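Local coordinates for bifunctional protein PutA (Bdellovibrio bacteriovorus, PDB 5UR2), which probably oxidises L-proline to L-glutamate in two steps, coupling a flavin-dependent proline dehydrogenase to an NAD-dependent L-glutamate gamma-semialdehyde dehydrogenase in one chain, at residues 512-517 with 821-826; 779-784 with 932-937; 830-835 with 856-861; 837-842 with 860-865. All coordinates share one frame; numbering follows the deposited sequence.

Contact 1 of 4, residues 512-517 with 821-826; sequences FDRVNP and PVVDKE
P821 packs against P517: its CG lies 4.0 Å from CB of P517, and its CB is 3.3 Å from the P517 carbonyl O. V822 turns its side chain away from the strand and contributes its carbonyl instead, with O 3.6 Å from CB of P517. At V823 the contact becomes polar. Its carbonyl O is gripped end-on by the guanidinium of R514, NH1 at 3.0 Å and NH2 at 2.9 Å. R514 gets there with CG anti to the backbone N (chi1 170°) and a bend at chi2. The oxygen sits in the guanidinium plane, but both donors are tilted about 30° out of the V823 carbonyl plane, on the same face of it; N-H...O angles near 145° fit a shared acceptor. D824 sets its CB 3.7 Å from NH1 of R514, while its carboxylate N-caps helix 825-841 through OD1 to A827 N; OD2 is held by Q669. R514 NH2 has a second acceptor in the carbonyl of E582, which further fixes the guanidinium. Within the aldehyde dehydrogenase part of the chain, the contact thus joins strand 511-516, an outermost strand, within this chain, of a four-stranded mixed sheet, to the loop leading into helix 825-841.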
loop_
_atom_site.group_PDB
_atom_site.type_symbol
_atom_site.label_atom_id
_atom_site.label_comp_id
_atom_site.label_asym_id
_atom_site.label_seq_id
_atom_site.Cartn_x
_atom_site.Cartn_y
_atom_site.Cartn_z
ATOM N N PHE B 512 -35.108 -23.313 15.616
ATOM C CA PHE B 512 -35.108 -23.637 14.194
ATOM C C PHE B 512 -34.386 -24.967 13.982
ATOM O O PHE B 512 -33.249 -25.138 14.440
ATOM C CB PHE B 512 -34.431 -22.526 13.392
ATOM C CG PHE B 512 -34.242 -22.856 11.941
ATOM C CD1 PHE B 512 -35.311 -22.801 11.060
ATOM C CD2 PHE B 512 -32.998 -23.238 11.459
ATOM C CE1 PHE B 512 -35.138 -23.102 9.726
ATOM C CE2 PHE B 512 -32.820 -23.541 10.116
ATOM C CZ PHE B 512 -33.890 -23.475 9.252
ATOM N N ASP B 513 -35.057 -25.917 13.324
ATOM C CA ASP B 513 -34.487 -27.237 13.051
ATOM C C ASP B 513 -33.792 -27.222 11.696
ATOM O O ASP B 513 -34.439 -26.990 10.670
ATOM C CB ASP B 513 -35.570 -28.319 13.071
ATOM C CG ASP B 513 -36.097 -28.615 14.482
ATOM O OD1 ASP B 513 -35.403 -28.325 15.480
ATOM O OD2 ASP B 513 -37.197 -29.181 14.597
ATOM N N ARG B 514 -32.492 -27.515 11.680
ATOM C CA ARG B 514 -31.708 -27.539 10.447
ATOM C C ARG B 514 -31.420 -28.990 10.081
ATOM O O ARG B 514 -30.663 -29.678 10.777
ATOM C CB ARG B 514 -30.425 -26.726 10.619
ATOM C CG ARG B 514 -29.434 -26.885 9.484
ATOM C CD ARG B 514 -30.039 -26.559 8.114
ATOM N NE ARG B 514 -29.026 -26.741 7.073
ATOM C CZ ARG B 514 -29.285 -26.905 5.781
ATOM N NH1 ARG B 514 -30.537 -26.913 5.341
ATOM N NH2 ARG B 514 -28.280 -27.070 4.931
ATOM N N VAL B 515 -32.021 -29.453 8.982
ATOM C CA VAL B 515 -31.914 -30.854 8.595
ATOM C C VAL B 515 -30.634 -31.092 7.797
ATOM O O VAL B 515 -30.019 -30.176 7.238
ATOM C CB VAL B 515 -33.156 -31.310 7.801
ATOM C CG1 VAL B 515 -34.438 -31.165 8.640
ATOM C CG2 VAL B 515 -33.282 -30.519 6.522
ATOM N N ASN B 516 -30.229 -32.351 7.755
ATOM C CA ASN B 516 -29.129 -32.800 6.926
ATOM C C ASN B 516 -29.571 -32.713 5.477
ATOM O O ASN B 516 -30.509 -33.425 5.088
ATOM C CB ASN B 516 -28.738 -34.223 7.318
ATOM C CG ASN B 516 -27.581 -34.771 6.501
ATOM O OD1 ASN B 516 -27.322 -34.339 5.380
ATOM N ND2 ASN B 516 -26.884 -35.749 7.065
ATOM N N PRO B 517 -28.970 -31.845 4.658
ATOM C CA PRO B 517 -29.462 -31.686 3.280
ATOM C C PRO B 517 -29.228 -32.912 2.406
ATOM O O PRO B 517 -29.848 -32.999 1.336
ATOM C CB PRO B 517 -28.690 -30.464 2.768
ATOM C CG PRO B 517 -27.413 -30.471 3.589
ATOM C CD PRO B 517 -27.835 -30.953 4.957
ATOM N N PRO B 821 -25.966 -32.605 -2.373
ATOM C CA PRO B 821 -27.243 -31.894 -2.519
ATOM C C PRO B 821 -27.063 -30.379 -2.482
ATOM O O PRO B 821 -26.013 -29.868 -2.113
ATOM C CB PRO B 821 -28.041 -32.383 -1.301
ATOM C CG PRO B 821 -26.948 -32.498 -0.224
ATOM C CD PRO B 821 -25.690 -32.983 -0.973
ATOM N N VAL B 822 -28.124 -29.653 -2.863
ATOM C CA VAL B 822 -28.134 -28.204 -2.641
ATOM C C VAL B 822 -28.620 -27.945 -1.216
ATOM O O VAL B 822 -28.990 -28.879 -0.500
ATOM C CB VAL B 822 -28.993 -27.442 -3.672
ATOM C CG1 VAL B 822 -28.361 -27.506 -5.068
ATOM C CG2 VAL B 822 -30.448 -27.949 -3.671
ATOM N N VAL B 823 -28.632 -26.678 -0.796
ATOM C CA VAL B 823 -28.550 -26.370 0.633
ATOM C C VAL B 823 -29.848 -26.704 1.377
ATOM O O VAL B 823 -29.803 -27.268 2.475
ATOM C CB VAL B 823 -28.134 -24.899 0.835
ATOM C CG1 VAL B 823 -29.209 -23.946 0.335
ATOM C CG2 VAL B 823 -27.879 -24.645 2.292
ATOM N N ASP B 824 -31.018 -26.382 0.811
ATOM C CA ASP B 824 -32.277 -26.569 1.539
ATOM C C ASP B 824 -33.434 -26.725 0.551
ATOM O O ASP B 824 -33.262 -26.621 -0.668
ATOM C CB ASP B 824 -32.535 -25.426 2.549
ATOM C CG ASP B 824 -32.647 -24.033 1.891
ATOM O OD1 ASP B 824 -32.803 -23.928 0.649
ATOM O OD2 ASP B 824 -32.583 -23.029 2.641
ATOM N N LYS B 825 -34.629 -26.982 1.098
ATOM C CA LYS B 825 -35.773 -27.309 0.250
ATOM C C LYS B 825 -36.182 -26.123 -0.628
ATOM O O LYS B 825 -36.567 -26.308 -1.789
ATOM C CB LYS B 825 -36.940 -27.794 1.111
ATOM C CG LYS B 825 -38.098 -28.383 0.294
ATOM C CD LYS B 825 -39.175 -28.945 1.178
ATOM C CE LYS B 825 -40.319 -29.542 0.348
ATOM N NZ LYS B 825 -40.880 -28.615 -0.689
ATOM N N GLU B 826 -36.104 -24.902 -0.092
ATOM C CA GLU B 826 -36.374 -23.712 -0.896
ATOM C C GLU B 826 -35.465 -23.643 -2.122
ATOM O O GLU B 826 -35.926 -23.402 -3.240
ATOM C CB GLU B 826 -36.212 -22.450 -0.049
ATOM C CG GLU B 826 -36.447 -21.183 -0.858
ATOM C CD GLU B 826 -36.159 -19.901 -0.092
ATOM O OE1 GLU B 826 -35.925 -19.969 1.129
ATOM O OE2 GLU B 826 -36.148 -18.824 -0.730
#

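Contact 2 of 4, residues 779-784 with 932-937; sequences KCSAAS and GITGAM
This is a buried loop-to-loop contact in the catalytic domain of the aldehyde dehydrogenase fold, packing the turn that carries C780, the predicted catalytic cysteine, against the loop between strands 926-929 and 946-947. The turn is a type I beta turn from K779 to A782, closed by a weak 3.2 Å bond from A782 N to K779 O. The nearest CA pair is S781 and T934, 5.4 Å apart. T934 lays its methyl CG2 against S781, at 3.5 Å from the carbonyl O and equally near OG. That placement follows from chi1 of 66°, which sets CG2 anti to the carbonyl carbon and sends OG1 another way, to water 1. I933 fills the neighbouring position: its CD1 meets CB of A783 at 3.6 Å, and the I933 side chain also touches N751 and V753 of strand 751-755 and T904 of strand 901-908. The polar part of the contact is carried by water. K779 has its salt bridge with E589, and its NZ also donates to water 1, shared with T934 OG1, and to water 2, which G935 N reaches weakly. At S781, the residue after the cysteine, water 3 connects turn and loop, lying 3.0 Å from S781 OG and accepting from A936 N at 3.2 Å.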
loop_
_atom_site.group_PDB
_atom_site.type_symbol
_atom_site.label_atom_id
_atom_site.label_comp_id
_atom_site.label_asym_id
_atom_site.label_seq_id
_atom_site.Cartn_x
_atom_site.Cartn_y
_atom_site.Cartn_z
ATOM N N LYS B 779 -21.778 -21.502 -5.735
ATOM C CA LYS B 779 -20.690 -20.568 -5.486
ATOM C C LYS B 779 -20.965 -19.287 -6.245
ATOM O O LYS B 779 -21.552 -19.318 -7.330
ATOM C CB LYS B 779 -19.323 -21.122 -5.912
ATOM C CG LYS B 779 -18.986 -22.482 -5.321
ATOM C CD LYS B 779 -17.560 -22.943 -5.656
ATOM C CE LYS B 779 -17.325 -24.376 -5.101
ATOM N NZ LYS B 779 -15.950 -24.902 -5.318
ATOM N N CYS B 780 -20.584 -18.159 -5.652
ATOM C CA CYS B 780 -20.709 -16.903 -6.378
ATOM C C CYS B 780 -19.794 -16.866 -7.588
ATOM O O CYS B 780 -20.052 -16.101 -8.525
ATOM C CB CYS B 780 -20.410 -15.705 -5.455
ATOM S SG CYS B 780 -21.638 -15.378 -4.122
ATOM N N SER B 781 -18.724 -17.659 -7.578
ATOM C CA SER B 781 -17.763 -17.727 -8.669
ATOM C C SER B 781 -18.099 -18.801 -9.704
ATOM O O SER B 781 -17.350 -18.947 -10.678
ATOM C CB SER B 781 -16.357 -17.986 -8.099
ATOM O OG SER B 781 -16.335 -19.198 -7.353
ATOM N N ALA B 782 -19.190 -19.548 -9.514
ATOM C CA ALA B 782 -19.450 -20.732 -10.330
ATOM C C ALA B 782 -19.680 -20.359 -11.791
ATOM O O ALA B 782 -20.313 -19.344 -12.104
ATOM C CB ALA B 782 -20.665 -21.494 -9.790
ATOM N N ALA B 783 -19.166 -21.193 -12.689
ATOM C CA ALA B 783 -19.431 -21.027 -14.114
ATOM C C ALA B 783 -20.843 -21.523 -14.427
ATOM O O ALA B 783 -21.119 -22.725 -14.359
ATOM C CB ALA B 783 -18.385 -21.764 -14.944
ATOM N N SER B 784 -21.738 -20.598 -14.785
ATOM C CA SER B 784 -23.078 -20.948 -15.237
ATOM C C SER B 784 -23.273 -20.713 -16.723
ATOM O O SER B 784 -24.306 -21.120 -17.278
ATOM C CB SER B 784 -24.130 -20.151 -14.444
ATOM O OG SER B 784 -23.867 -18.750 -14.516
ATOM N N GLY B 932 -9.756 -23.310 -14.410
ATOM C CA GLY B 932 -11.092 -23.059 -13.884
ATOM C C GLY B 932 -11.222 -21.709 -13.168
ATOM O O GLY B 932 -10.241 -21.042 -12.839
ATOM N N ILE B 933 -12.467 -21.286 -12.931
ATOM C CA ILE B 933 -12.738 -19.927 -12.471
ATOM C C ILE B 933 -13.256 -19.894 -11.044
ATOM O O ILE B 933 -13.706 -18.840 -10.580
ATOM C CB ILE B 933 -13.712 -19.189 -13.405
ATOM C CG1 ILE B 933 -15.083 -19.865 -13.399
ATOM C CG2 ILE B 933 -13.155 -19.099 -14.811
ATOM C CD1 ILE B 933 -16.184 -19.006 -14.053
ATOM N N THR B 934 -13.192 -21.011 -10.329
ATOM C CA THR B 934 -13.517 -21.070 -8.921
ATOM C C THR B 934 -12.227 -21.357 -8.151
ATOM O O THR B 934 -11.135 -21.327 -8.723
ATOM C CB THR B 934 -14.618 -22.112 -8.663
ATOM O OG1 THR B 934 -14.131 -23.431 -8.942
ATOM C CG2 THR B 934 -15.829 -21.837 -9.543
ATOM N N GLY B 935 -12.346 -21.585 -6.844
ATOM C CA GLY B 935 -11.182 -21.907 -6.024
ATOM C C GLY B 935 -10.214 -20.767 -5.755
ATOM O O GLY B 935 -9.010 -21.009 -5.576
ATOM N N ALA B 936 -10.695 -19.527 -5.732
ATOM C CA ALA B 936 -9.820 -18.408 -5.394
ATOM C C ALA B 936 -9.229 -18.609 -4.004
ATOM O O ALA B 936 -9.937 -18.957 -3.061
ATOM C CB ALA B 936 -10.592 -17.078 -5.445
ATOM N N MET B 937 -7.928 -18.390 -3.875
ATOM C CA MET B 937 -7.241 -18.553 -2.600
ATOM C C MET B 937 -6.725 -17.212 -2.094
ATOM O O MET B 937 -6.345 -16.336 -2.876
ATOM C CB MET B 937 -6.075 -19.531 -2.720
ATOM C CG MET B 937 -6.489 -20.921 -3.215
ATOM S SD MET B 937 -5.053 -21.997 -3.354
ATOM C CE MET B 937 -4.660 -22.329 -1.628
HETATM O O HOH W 1 -16.163 -25.267 -8.350
HETATM O O HOH W 2 -14.196 -22.803 -4.655
HETATM O O HOH W 3 -13.781 -18.619 -5.886
#

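Contact 3 of 4, residues 830-835 with 856-861; sequences RILGTI and FAPPTI
Helix residues I831, L832 and I835 face the chain running from A857 into strand 860-863, with backbones well separated: CA to CA is 7.0 Å for L832 and A857 and 7.7 Å for I835 and T860. Side chains therefore bridge the gap. CB of A857 is met by two of them, CG2 of I831 at 4.2 Å and CD1 of L832 at 4.1 Å. The same L832 methyl touches CD of P858, the two side chains crossing at about a right angle. One turn further along the helix than I831, I835 reaches with its CD1 toward CG of P858, 4.2 Å away, and comes to 3.7 Å from OG1 of T860. That hydroxyl is already committed, donating to the carbonyl O of P858 at 3.0 Å from well above the carbonyl plane, so it turns a satisfied oxygen to the isoleucine methyl. All contacts between the segments are of van der Waals type. This is helix-on-sheet packing in the aldehyde dehydrogenase part of the chain: helix 825-841 lies against the start of strand 860-863, which pairs with strands 843-847 and 880-886. V880 of strand 880-886 also packs on I831 and I835, K847 borders I835, P858 and T860, and P859 faces F773 of helix 761-773.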
loop_
_atom_site.group_PDB
_atom_site.type_symbol
_atom_site.label_atom_id
_atom_site.label_comp_id
_atom_site.label_asym_id
_atom_site.label_seq_id
_atom_site.Cartn_x
_atom_site.Cartn_y
_atom_site.Cartn_z
ATOM N N ARG B 830 -36.716 -24.065 -5.974
ATOM C CA ARG B 830 -36.441 -22.963 -6.887
ATOM C C ARG B 830 -35.642 -23.445 -8.096
ATOM O O ARG B 830 -35.959 -23.108 -9.244
ATOM C CB ARG B 830 -35.695 -21.856 -6.139
ATOM C CG ARG B 830 -35.253 -20.705 -7.007
ATOM C CD ARG B 830 -34.456 -19.665 -6.216
ATOM N NE ARG B 830 -33.209 -20.183 -5.649
ATOM C CZ ARG B 830 -32.140 -20.500 -6.374
ATOM N NH1 ARG B 830 -32.170 -20.364 -7.691
ATOM N NH2 ARG B 830 -31.040 -20.952 -5.787
ATOM N N ILE B 831 -34.617 -24.262 -7.853
ATOM C CA ILE B 831 -33.752 -24.719 -8.932
ATOM C C ILE B 831 -34.502 -25.653 -9.874
ATOM O O ILE B 831 -34.400 -25.524 -11.100
ATOM C CB ILE B 831 -32.499 -25.390 -8.351
ATOM C CG1 ILE B 831 -31.648 -24.344 -7.613
ATOM C CG2 ILE B 831 -31.702 -26.049 -9.474
ATOM C CD1 ILE B 831 -30.581 -24.956 -6.727
ATOM N N LEU B 832 -35.267 -26.604 -9.331
ATOM C CA LEU B 832 -36.056 -27.471 -10.203
ATOM C C LEU B 832 -37.081 -26.675 -11.006
ATOM O O LEU B 832 -37.438 -27.069 -12.123
ATOM C CB LEU B 832 -36.754 -28.567 -9.398
ATOM C CG LEU B 832 -36.061 -29.928 -9.402
ATOM C CD1 LEU B 832 -34.724 -29.866 -8.702
ATOM C CD2 LEU B 832 -36.963 -31.018 -8.830
ATOM N N GLY B 833 -37.591 -25.579 -10.447
ATOM C CA GLY B 833 -38.478 -24.729 -11.220
ATOM C C GLY B 833 -37.772 -24.054 -12.383
ATOM O O GLY B 833 -38.301 -24.007 -13.497
ATOM N N THR B 834 -36.559 -23.545 -12.149
ATOM C CA THR B 834 -35.784 -22.968 -13.242
ATOM C C THR B 834 -35.495 -24.016 -14.311
ATOM O O THR B 834 -35.595 -23.741 -15.515
ATOM C CB THR B 834 -34.480 -22.385 -12.691
ATOM O OG1 THR B 834 -34.792 -21.283 -11.843
ATOM C CG2 THR B 834 -33.576 -21.894 -13.820
ATOM N N ILE B 835 -35.150 -25.234 -13.892
ATOM C CA ILE B 835 -34.878 -26.293 -14.856
ATOM C C ILE B 835 -36.127 -26.584 -15.683
ATOM O O ILE B 835 -36.052 -26.785 -16.903
ATOM C CB ILE B 835 -34.368 -27.549 -14.133
ATOM C CG1 ILE B 835 -32.985 -27.297 -13.533
ATOM C CG2 ILE B 835 -34.313 -28.739 -15.098
ATOM C CD1 ILE B 835 -32.524 -28.397 -12.591
ATOM N N PHE B 856 -31.163 -33.348 -3.761
ATOM C CA PHE B 856 -30.251 -33.657 -4.857
ATOM C C PHE B 856 -30.837 -33.080 -6.136
ATOM O O PHE B 856 -31.711 -33.683 -6.760
ATOM C CB PHE B 856 -30.016 -35.164 -4.947
ATOM C CG PHE B 856 -29.353 -35.731 -3.721
ATOM C CD1 PHE B 856 -27.982 -35.607 -3.532
ATOM C CD2 PHE B 856 -30.114 -36.333 -2.724
ATOM C CE1 PHE B 856 -27.378 -36.098 -2.395
ATOM C CE2 PHE B 856 -29.513 -36.828 -1.579
ATOM C CZ PHE B 856 -28.134 -36.710 -1.416
ATOM N N ALA B 857 -30.395 -31.887 -6.496
ATOM C CA ALA B 857 -30.760 -31.330 -7.796
ATOM C C ALA B 857 -29.807 -31.870 -8.871
ATOM O O ALA B 857 -28.617 -32.047 -8.608
ATOM C CB ALA B 857 -30.729 -29.793 -7.767
ATOM N N PRO B 858 -30.300 -32.167 -10.072
ATOM C CA PRO B 858 -29.463 -32.829 -11.079
ATOM C C PRO B 858 -28.563 -31.845 -11.800
ATOM O O PRO B 858 -28.966 -30.710 -12.087
ATOM C CB PRO B 858 -30.492 -33.425 -12.046
ATOM C CG PRO B 858 -31.644 -32.451 -11.978
ATOM C CD PRO B 858 -31.682 -31.960 -10.543
ATOM N N PRO B 859 -27.345 -32.252 -12.152
ATOM C CA PRO B 859 -26.531 -31.415 -13.040
ATOM C C PRO B 859 -27.174 -31.389 -14.420
ATOM O O PRO B 859 -27.479 -32.438 -14.993
ATOM C CB PRO B 859 -25.174 -32.127 -13.056
ATOM C CG PRO B 859 -25.533 -33.580 -12.829
ATOM C CD PRO B 859 -26.724 -33.563 -11.893
ATOM N N THR B 860 -27.389 -30.179 -14.944
ATOM C CA THR B 860 -28.201 -29.960 -16.136
ATOM C C THR B 860 -27.495 -28.995 -17.077
ATOM O O THR B 860 -27.042 -27.933 -16.641
ATOM C CB THR B 860 -29.577 -29.402 -15.745
ATOM O OG1 THR B 860 -30.165 -30.240 -14.743
ATOM C CG2 THR B 860 -30.499 -29.321 -16.955
ATOM N N ILE B 861 -27.445 -29.336 -18.370
ATOM C CA ILE B 861 -26.780 -28.515 -19.381
ATOM C C ILE B 861 -27.761 -28.211 -20.512
ATOM O O ILE B 861 -28.323 -29.135 -21.113
ATOM C CB ILE B 861 -25.531 -29.207 -19.956
ATOM C CG1 ILE B 861 -24.574 -29.651 -18.855
ATOM C CG2 ILE B 861 -24.794 -28.263 -20.878
ATOM C CD1 ILE B 861 -23.370 -30.394 -19.395
#

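Contact 4 of 4, residues 837-842 with 860-865; sequences EAEKNH and TIFGDV
A838 meets F862 through its methyl group: CB stands over one face of the phenyl ring, 3.9 Å from the centroid and 25° off the ring normal, a CH-pi contact displaced toward the rim, where CZ is nearest at 3.6 Å. E839, the next residue, approaches the same ring from its edge. Its CG lies in the ring plane, 3.8 Å from CE1 of F862, and the side chain crosses the phenylalanine at about a right angle, while the carboxylate continues past to a salt bridge with K847 on strand 843-847. H842, further along, touches both F862 and V865. Its carbonyl O is 3.9 Å from CD1 of F862 at the ring edge, and its CB is close to the same carbon. Chi1 of -48° places CG anti to the carbonyl carbon, and the imidazole then stands beside V865, whose CG1 sits over the ring centre, 4.2 Å from the centroid and only 9° off the normal. CB of N841 covers the opposite face, so the imidazole is sandwiched between two aliphatic groups. Strand 860-863 pairs with strands 843-847 and 880-886 in a mixed sheet of the aldehyde dehydrogenase part, so the C-terminal part of helix 825-841 covers that sheet. Between the segments the chemistry is aliphatic carbon against aromatic ring, with two CH-pi contacts and an edge contact. Such interactions are individually weak and depend on shape, consistent with cohesion resting largely on shape complementarity and hydrophobic burial, supplemented by the E839-K847 salt bridge.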
loop_
_atom_site.group_PDB
_atom_site.type_symbol
_atom_site.label_atom_id
_atom_site.label_comp_id
_atom_site.label_asym_id
_atom_site.label_seq_id
_atom_site.Cartn_x
_atom_site.Cartn_y
_atom_site.Cartn_z
ATOM N N GLU B 837 -38.752 -24.520 -16.289
ATOM C CA GLU B 837 -39.017 -23.416 -17.206
ATOM C C GLU B 837 -38.050 -23.452 -18.381
ATOM O O GLU B 837 -38.462 -23.343 -19.540
ATOM C CB GLU B 837 -38.925 -22.076 -16.467
ATOM N N ALA B 838 -36.766 -23.680 -18.101
ATOM C CA ALA B 838 -35.764 -23.671 -19.158
ATOM C C ALA B 838 -35.975 -24.806 -20.154
ATOM O O ALA B 838 -35.678 -24.645 -21.344
ATOM C CB ALA B 838 -34.368 -23.755 -18.540
ATOM N N GLU B 839 -36.493 -25.953 -19.701
ATOM C CA GLU B 839 -36.760 -27.045 -20.630
ATOM C C GLU B 839 -37.845 -26.700 -21.635
ATOM O O GLU B 839 -37.935 -27.355 -22.676
ATOM C CB GLU B 839 -37.142 -28.314 -19.879
ATOM C CG GLU B 839 -35.955 -28.983 -19.217
ATOM C CD GLU B 839 -36.292 -30.356 -18.683
ATOM O OE1 GLU B 839 -36.546 -31.275 -19.503
ATOM O OE2 GLU B 839 -36.322 -30.509 -17.443
ATOM N N LYS B 840 -38.693 -25.720 -21.332
ATOM C CA LYS B 840 -39.703 -25.296 -22.289
ATOM C C LYS B 840 -39.150 -24.337 -23.328
ATOM O O LYS B 840 -39.800 -24.119 -24.352
ATOM C CB LYS B 840 -40.886 -24.669 -21.552
ATOM C CG LYS B 840 -41.567 -25.640 -20.601
ATOM C CD LYS B 840 -42.660 -24.960 -19.811
ATOM C CE LYS B 840 -43.390 -25.944 -18.913
ATOM N NZ LYS B 840 -44.553 -25.292 -18.227
ATOM N N ASN B 841 -37.982 -23.743 -23.078
ATOM C CA ASN B 841 -37.426 -22.718 -23.950
ATOM C C ASN B 841 -36.140 -23.121 -24.651
ATOM O O ASN B 841 -35.832 -22.547 -25.694
ATOM C CB ASN B 841 -37.155 -21.418 -23.172
ATOM C CG ASN B 841 -38.423 -20.758 -22.650
ATOM O OD1 ASN B 841 -39.411 -20.642 -23.358
ATOM N ND2 ASN B 841 -38.390 -20.324 -21.401
ATOM N N HIS B 842 -35.369 -24.064 -24.111
ATOM C CA HIS B 842 -34.037 -24.307 -24.644
ATOM C C HIS B 842 -33.775 -25.799 -24.782
ATOM O O HIS B 842 -34.328 -26.621 -24.046
ATOM C CB HIS B 842 -32.950 -23.674 -23.754
ATOM C CG HIS B 842 -33.235 -22.251 -23.374
ATOM N ND1 HIS B 842 -33.506 -21.269 -24.306
ATOM C CD2 HIS B 842 -33.276 -21.643 -22.163
ATOM C CE1 HIS B 842 -33.720 -20.122 -23.682
ATOM N NE2 HIS B 842 -33.582 -20.323 -22.383
ATOM N N THR B 860 -27.389 -30.179 -14.944
ATOM C CA THR B 860 -28.201 -29.960 -16.136
ATOM C C THR B 860 -27.495 -28.995 -17.077
ATOM O O THR B 860 -27.042 -27.933 -16.641
ATOM C CB THR B 860 -29.577 -29.402 -15.745
ATOM O OG1 THR B 860 -30.165 -30.240 -14.743
ATOM C CG2 THR B 860 -30.499 -29.321 -16.955
ATOM N N ILE B 861 -27.445 -29.336 -18.370
ATOM C CA ILE B 861 -26.780 -28.515 -19.381
ATOM C C ILE B 861 -27.761 -28.211 -20.512
ATOM O O ILE B 861 -28.323 -29.135 -21.113
ATOM C CB ILE B 861 -25.531 -29.207 -19.956
ATOM C CG1 ILE B 861 -24.574 -29.651 -18.855
ATOM C CG2 ILE B 861 -24.794 -28.263 -20.878
ATOM C CD1 ILE B 861 -23.370 -30.394 -19.395
ATOM N N PHE B 862 -27.954 -26.925 -20.813
ATOM C CA PHE B 862 -28.749 -26.491 -21.960
ATOM C C PHE B 862 -27.843 -25.972 -23.065
ATOM O O PHE B 862 -26.812 -25.341 -22.802
ATOM C CB PHE B 862 -29.755 -25.400 -21.575
ATOM C CG PHE B 862 -30.757 -25.867 -20.588
ATOM C CD1 PHE B 862 -31.909 -26.500 -21.019
ATOM C CD2 PHE B 862 -30.521 -25.728 -19.224
ATOM C CE1 PHE B 862 -32.825 -26.975 -20.109
ATOM C CE2 PHE B 862 -31.425 -26.195 -18.309
ATOM C CZ PHE B 862 -32.585 -26.824 -18.749
ATOM N N GLY B 863 -28.255 -26.216 -24.307
ATOM C CA GLY B 863 -27.427 -25.861 -25.440
ATOM C C GLY B 863 -28.036 -24.796 -26.320
ATOM O O GLY B 863 -29.256 -24.610 -26.310
ATOM N N ASP B 864 -27.192 -24.097 -27.083
ATOM C CA ASP B 864 -27.634 -23.026 -27.984
ATOM C C ASP B 864 -28.535 -22.024 -27.272
ATOM O O ASP B 864 -29.530 -21.561 -27.827
ATOM C CB ASP B 864 -28.342 -23.587 -29.222
ATOM C CG ASP B 864 -27.372 -24.012 -30.301
ATOM O OD1 ASP B 864 -26.664 -23.128 -30.826
ATOM O OD2 ASP B 864 -27.326 -25.212 -30.639
ATOM N N VAL B 865 -28.181 -21.684 -26.040
ATOM C CA VAL B 865 -28.954 -20.700 -25.277
ATOM C C VAL B 865 -28.630 -19.306 -25.809
ATOM O O VAL B 865 -27.442 -18.977 -25.976
ATOM C CB VAL B 865 -28.639 -20.803 -23.785
ATOM C CG1 VAL B 865 -29.520 -19.857 -22.967
ATOM C CG2 VAL B 865 -28.795 -22.241 -23.301
#

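Overall arrangement
All four contacts lie within the aldehyde dehydrogenase part of the chain. Helix 825-841 is common to contacts 1, 3 and 4: its N-terminal approach is used first, then its middle, then its C-terminal part. Contacts 3 and 4, with centres 11 Å apart, also share T860 and I861 of strand 860-863. Contact 1 closes before they open and touches contact 3 through V822 and I831, their centres 16 Å apart. Contact 2 alternates in sequence with contact 1, 23 Å away between centres; contacts 3 and 4 fall wholly between its segments. The turn with the predicted catalytic cysteine leads into the mixed sheet on which helix 825-841 packs, while contact 1 ties that helix's start to a separate sheet.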